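CpuTA1 (Curtobacterium pusillum, PDB 5K3W) is a pyridoxal-5'-phosphate-binding protein of the class IV aminotransferase family, with two protein chains in its assembly. Local coordinates at residues D141-T153 against V272-R284. Residues are numbered along the deposited sequence; the frame is centred on the assembly and turned at random.
Sequences DFSQQRLGIRVVT and VRQAAPITALDDR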
loop_
_atom_site.group_PDB
_atom_site.type_symbol
_atom_site.label_atom_id
_atom_site.label_comp_id
_atom_site.label_asym_id
_atom_site.label_seq_id
_atom_site.Cartn_x
_atom_site.Cartn_y
_atom_site.Cartn_z
ATOM N N ASP A 141 -13.908 18.945 8.474
ATOM C CA ASP A 141 -15.289 19.197 8.876
ATOM C C ASP A 141 -16.185 18.088 8.325
ATOM O O ASP A 141 -16.382 17.984 7.111
ATOM C CB ASP A 141 -15.722 20.572 8.378
ATOM C CG ASP A 141 -17.145 20.923 8.763
ATOM O OD1 ASP A 141 -17.890 20.047 9.259
ATOM O OD2 ASP A 141 -17.528 22.087 8.542
ATOM N N PHE A 142 -16.730 17.259 9.217
ATOM C CA PHE A 142 -17.589 16.141 8.835
ATOM C C PHE A 142 -19.052 16.357 9.222
ATOM O O PHE A 142 -19.819 15.391 9.273
ATOM C CB PHE A 142 -17.097 14.842 9.472
ATOM C CG PHE A 142 -15.819 14.318 8.895
ATOM C CD1 PHE A 142 -15.789 13.790 7.607
ATOM C CD2 PHE A 142 -14.658 14.306 9.654
ATOM C CE1 PHE A 142 -14.619 13.287 7.074
ATOM C CE2 PHE A 142 -13.485 13.800 9.134
ATOM C CZ PHE A 142 -13.464 13.294 7.837
ATOM N N SER A 143 -19.457 17.597 9.509
ATOM C CA SER A 143 -20.814 17.823 9.996
ATOM C C SER A 143 -21.852 17.339 8.994
ATOM O O SER A 143 -22.882 16.769 9.378
ATOM C CB SER A 143 -21.023 19.302 10.297
ATOM O OG SER A 143 -20.621 20.076 9.185
ATOM N N GLN A 144 -21.610 17.572 7.709
ATOM C CA GLN A 144 -22.570 17.141 6.700
ATOM C C GLN A 144 -22.627 15.614 6.612
ATOM O O GLN A 144 -23.713 15.023 6.645
ATOM C CB GLN A 144 -22.211 17.769 5.352
ATOM C CG GLN A 144 -23.357 17.814 4.384
ATOM C CD GLN A 144 -24.582 18.458 4.998
ATOM O OE1 GLN A 144 -24.476 19.438 5.750
ATOM N NE2 GLN A 144 -25.759 17.898 4.702
ATOM N N GLN A 145 -21.461 14.955 6.518
ATOM C CA GLN A 145 -21.445 13.496 6.431
ATOM C C GLN A 145 -22.095 12.852 7.659
ATOM O O GLN A 145 -22.749 11.808 7.539
ATOM C CB GLN A 145 -20.006 12.987 6.233
ATOM C CG GLN A 145 -19.266 13.647 5.051
ATOM C CD GLN A 145 -18.440 12.678 4.182
ATOM O OE1 GLN A 145 -17.688 11.823 4.675
ATOM N NE2 GLN A 145 -18.582 12.824 2.867
ATOM N N ARG A 146 -21.958 13.466 8.838
ATOM C CA ARG A 146 -22.633 12.944 10.019
ATOM C C ARG A 146 -24.153 12.977 9.899
ATOM O O ARG A 146 -24.828 12.324 10.702
ATOM C CB ARG A 146 -22.182 13.712 11.261
ATOM C CG ARG A 146 -20.738 13.453 11.608
ATOM C CD ARG A 146 -20.267 14.212 12.830
ATOM N NE ARG A 146 -18.829 14.022 12.966
ATOM C CZ ARG A 146 -18.034 14.728 13.757
ATOM N NH1 ARG A 146 -18.522 15.701 14.513
ATOM N NH2 ARG A 146 -16.737 14.460 13.780
ATOM N N LEU A 147 -24.708 13.689 8.911
ATOM C CA LEU A 147 -26.148 13.687 8.692
ATOM C C LEU A 147 -26.598 12.715 7.609
ATOM O O LEU A 147 -27.791 12.391 7.552
ATOM C CB LEU A 147 -26.642 15.091 8.325
ATOM C CG LEU A 147 -26.342 16.245 9.294
ATOM C CD1 LEU A 147 -26.976 17.532 8.802
ATOM C CD2 LEU A 147 -26.790 15.924 10.704
ATOM N N GLY A 148 -25.686 12.251 6.754
ATOM C CA GLY A 148 -26.034 11.302 5.711
ATOM C C GLY A 148 -25.012 11.183 4.598
ATOM O O GLY A 148 -24.432 12.189 4.179
ATOM N N ILE A 149 -24.778 9.952 4.121
ATOM C CA ILE A 149 -23.899 9.667 2.993
ATOM C C ILE A 149 -24.571 8.631 2.101
ATOM O O ILE A 149 -25.328 7.778 2.574
ATOM C CB ILE A 149 -22.514 9.129 3.430
ATOM C CG1 ILE A 149 -22.673 7.976 4.422
ATOM C CG2 ILE A 149 -21.627 10.222 3.997
ATOM C CD1 ILE A 149 -21.360 7.288 4.768
ATOM N N ARG A 150 -24.283 8.704 0.802
ATOM C CA ARG A 150 -24.632 7.652 -0.142
ATOM C C ARG A 150 -23.462 6.683 -0.307
ATOM O O ARG A 150 -22.306 7.099 -0.445
ATOM C CB ARG A 150 -24.999 8.250 -1.502
ATOM C CG ARG A 150 -26.118 9.278 -1.456
ATOM C CD ARG A 150 -26.420 9.865 -2.845
ATOM N NE ARG A 150 -26.808 8.865 -3.842
ATOM C CZ ARG A 150 -28.039 8.377 -3.991
ATOM N NH1 ARG A 150 -29.026 8.775 -3.205
ATOM N NH2 ARG A 150 -28.284 7.471 -4.921
ATOM N N VAL A 151 -23.765 5.389 -0.316
ATOM C CA VAL A 151 -22.726 4.371 -0.344
ATOM C C VAL A 151 -23.010 3.361 -1.455
ATOM O O VAL A 151 -24.155 3.146 -1.857
ATOM C CB VAL A 151 -22.605 3.678 1.040
ATOM C CG1 VAL A 151 -21.457 2.669 1.054
ATOM C CG2 VAL A 151 -22.406 4.725 2.135
ATOM N N VAL A 152 -21.951 2.725 -1.945
ATOM C CA VAL A 152 -22.071 1.671 -2.942
ATOM C C VAL A 152 -21.278 0.470 -2.459
ATOM O O VAL A 152 -20.315 0.608 -1.702
ATOM C CB VAL A 152 -21.583 2.132 -4.335
ATOM C CG1 VAL A 152 -22.430 3.276 -4.831
ATOM C CG2 VAL A 152 -20.127 2.568 -4.278
ATOM N N THR A 153 -21.692 -0.717 -2.882
ATOM C CA THR A 153 -20.924 -1.919 -2.584
ATOM C C THR A 153 -19.935 -2.204 -3.711
ATOM O O THR A 153 -20.247 -2.031 -4.896
ATOM C CB THR A 153 -21.837 -3.128 -2.350
ATOM O OG1 THR A 153 -22.799 -3.229 -3.398
ATOM C CG2 THR A 153 -22.563 -2.989 -1.041
ATOM N N VAL A 272 -12.463 9.594 13.217
ATOM C CA VAL A 272 -12.567 11.043 13.039
ATOM C C VAL A 272 -13.959 11.457 12.582
ATOM O O VAL A 272 -14.546 12.398 13.123
ATOM C CB VAL A 272 -11.490 11.546 12.061
ATOM C CG1 VAL A 272 -11.723 13.015 11.747
ATOM C CG2 VAL A 272 -10.127 11.372 12.673
ATOM N N ARG A 273 -14.508 10.785 11.569
ATOM C CA ARG A 273 -15.850 11.124 11.113
ATOM C C ARG A 273 -16.912 10.715 12.134
ATOM O O ARG A 273 -17.994 11.315 12.172
ATOM C CB ARG A 273 -16.113 10.464 9.757
ATOM C CG ARG A 273 -17.441 10.831 9.130
ATOM C CD ARG A 273 -17.530 10.339 7.691
ATOM N NE ARG A 273 -17.433 8.887 7.617
ATOM C CZ ARG A 273 -17.433 8.197 6.482
ATOM N NH1 ARG A 273 -17.534 8.836 5.331
ATOM N NH2 ARG A 273 -17.326 6.874 6.502
ATOM N N GLN A 274 -16.610 9.730 12.975
ATOM C CA GLN A 274 -17.571 9.187 13.923
ATOM C C GLN A 274 -18.640 8.403 13.160
ATOM O O GLN A 274 -18.299 7.545 12.340
ATOM C CB GLN A 274 -18.154 10.305 14.788
ATOM C CG GLN A 274 -17.085 11.178 15.474
ATOM C CD GLN A 274 -16.357 10.508 16.676
ATOM O OE1 GLN A 274 -16.656 9.378 17.080
ATOM N NE2 GLN A 274 -15.398 11.228 17.242
ATOM N N ALA A 275 -19.924 8.661 13.397
ATOM C CA ALA A 275 -20.986 7.856 12.802
ATOM C C ALA A 275 -21.597 8.593 11.618
ATOM O O ALA A 275 -22.161 9.678 11.782
ATOM C CB ALA A 275 -22.063 7.517 13.829
ATOM N N ALA A 276 -21.491 8.002 10.432
ATOM C CA ALA A 276 -22.109 8.573 9.241
ATOM C C ALA A 276 -23.272 7.698 8.797
ATOM O O ALA A 276 -23.047 6.573 8.317
ATOM C CB ALA A 276 -21.083 8.714 8.117
ATOM N N PRO A 277 -24.514 8.161 8.919
ATOM C CA PRO A 277 -25.656 7.321 8.530
ATOM C C PRO A 277 -25.805 7.242 7.016
ATOM O O PRO A 277 -25.567 8.210 6.289
ATOM C CB PRO A 277 -26.851 8.035 9.176
ATOM C CG PRO A 277 -26.455 9.483 9.194
ATOM C CD PRO A 277 -24.932 9.515 9.332
ATOM N N ILE A 278 -26.215 6.071 6.547
ATOM C CA ILE A 278 -26.287 5.787 5.114
ATOM C C ILE A 278 -27.701 6.062 4.613
ATOM O O ILE A 278 -28.665 5.440 5.069
ATOM C CB ILE A 278 -25.871 4.338 4.811
ATOM C CG1 ILE A 278 -24.402 4.109 5.213
ATOM C CG2 ILE A 278 -26.103 4.038 3.336
ATOM C CD1 ILE A 278 -23.891 2.695 5.029
ATOM N N THR A 279 -27.820 6.993 3.671
ATOM C CA THR A 279 -29.102 7.322 3.060
ATOM C C THR A 279 -29.415 6.444 1.860
ATOM O O THR A 279 -30.591 6.220 1.550
ATOM C CB THR A 279 -29.121 8.787 2.604
ATOM O OG1 THR A 279 -28.067 9.003 1.653
ATOM C CG2 THR A 279 -28.923 9.716 3.769
ATOM N N ALA A 280 -28.395 5.961 1.159
ATOM C CA ALA A 280 -28.605 5.101 0.007
ATOM C C ALA A 280 -27.436 4.131 -0.104
ATOM O O ALA A 280 -26.279 4.491 0.141
ATOM C CB ALA A 280 -28.769 5.922 -1.284
ATOM N N LEU A 281 -27.746 2.894 -0.454
ATOM C CA LEU A 281 -26.730 1.883 -0.706
ATOM C C LEU A 281 -27.011 1.330 -2.094
ATOM O O LEU A 281 -28.050 0.701 -2.315
ATOM C CB LEU A 281 -26.757 0.784 0.353
ATOM C CG LEU A 281 -25.674 -0.283 0.175
ATOM C CD1 LEU A 281 -24.305 0.366 0.318
ATOM C CD2 LEU A 281 -25.844 -1.473 1.150
ATOM N N ASP A 282 -26.106 1.593 -3.030
ATOM C CA ASP A 282 -26.309 1.202 -4.418
ATOM C C ASP A 282 -27.654 1.709 -4.930
ATOM O O ASP A 282 -28.396 1.002 -5.612
ATOM C CB ASP A 282 -26.197 -0.310 -4.573
ATOM C CG ASP A 282 -24.798 -0.819 -4.303
ATOM O OD1 ASP A 282 -23.817 -0.094 -4.606
ATOM O OD2 ASP A 282 -24.683 -1.954 -3.792
ATOM N N ASP A 283 -27.984 2.944 -4.578
ATOM C CA ASP A 283 -29.182 3.632 -5.051
ATOM C C ASP A 283 -30.493 3.071 -4.496
ATOM O O ASP A 283 -31.559 3.611 -4.822
ATOM C CB ASP A 283 -29.257 3.645 -6.582
ATOM C CG ASP A 283 -28.118 4.432 -7.206
ATOM O OD1 ASP A 283 -27.863 5.575 -6.754
ATOM O OD2 ASP A 283 -27.465 3.900 -8.135
ATOM N N ARG A 284 -30.463 2.017 -3.677
ATOM C CA ARG A 284 -31.607 1.717 -2.830
ATOM C C ARG A 284 -31.594 2.683 -1.653
ATOM O O ARG A 284 -30.548 2.895 -1.035
ATOM C CB ARG A 284 -31.575 0.267 -2.344
ATOM C CG ARG A 284 -32.499 0.020 -1.149
ATOM C CD ARG A 284 -32.651 -1.470 -0.796
ATOM N NE ARG A 284 -33.556 -2.164 -1.711
ATOM C CZ ARG A 284 -33.153 -2.997 -2.664
ATOM N NH1 ARG A 284 -34.050 -3.580 -3.457
ATOM N NH2 ARG A 284 -31.851 -3.255 -2.816
HETATM O O HOH W 1 -25.733 4.765 -3.328
#
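Arg273 lays its CB over one face of the Phe142 ring, 3.9 Å from the centroid and nearly on the ring normal, a CH-pi contact. Val272 CG1 meets the same ring at its edge, near CE2. The Arg273 chain leaves with CG anti to the backbone N (chi1 -176°) and bends at chi3. Its NH1 then gives a fairly straight bond to Gln145 OE1 (3.1 Å), which lies in the guanidinium plane. NH2 forms a salt bridge with Asp195, at the start of strand 195-199. Arg146 holds two successive carbonyls just before strand 274-278. Its NE bonds to Arg273 O at 2.9 Å, tilted from the guanidinium plane. Its NH2 reaches Val272 O in that plane, and Glu113 is a second, charged partner of NH2. The Val272 side chain is about 7 Å from a bound pyridoxal-5'-phosphate.

Beyond Gly148 the contact becomes parallel beta pairing. Ile149 pairs with Ile278 at the end of 274-278, where the strands cross at 71°. Ile149 N bonds to Pro277 O, and Thr279 N returns to Ile149 O at 2.8 Å. The chain turns a corner at Thr279, and the pairing continues with 280-281, in a different, mixed sheet. There Val151 N bonds to Ala280 O and Val151 O accepts from Asp282 N, one residue further along than a regular strand would give. Ile149 puts CG1 between the backbone N and carbonyl carbon (chi1 50°), which brings CD1 to 3.7 Å from Ala276 CB. Val151 CG2 packs on Ile278 CG1, and its CG1 on Leu281 CD1. Asp282 OD1 accepts from Thr153 N at 2.8 Å, on the syn side but out of the carboxylate plane; OD2 has a salt bridge with Arg261.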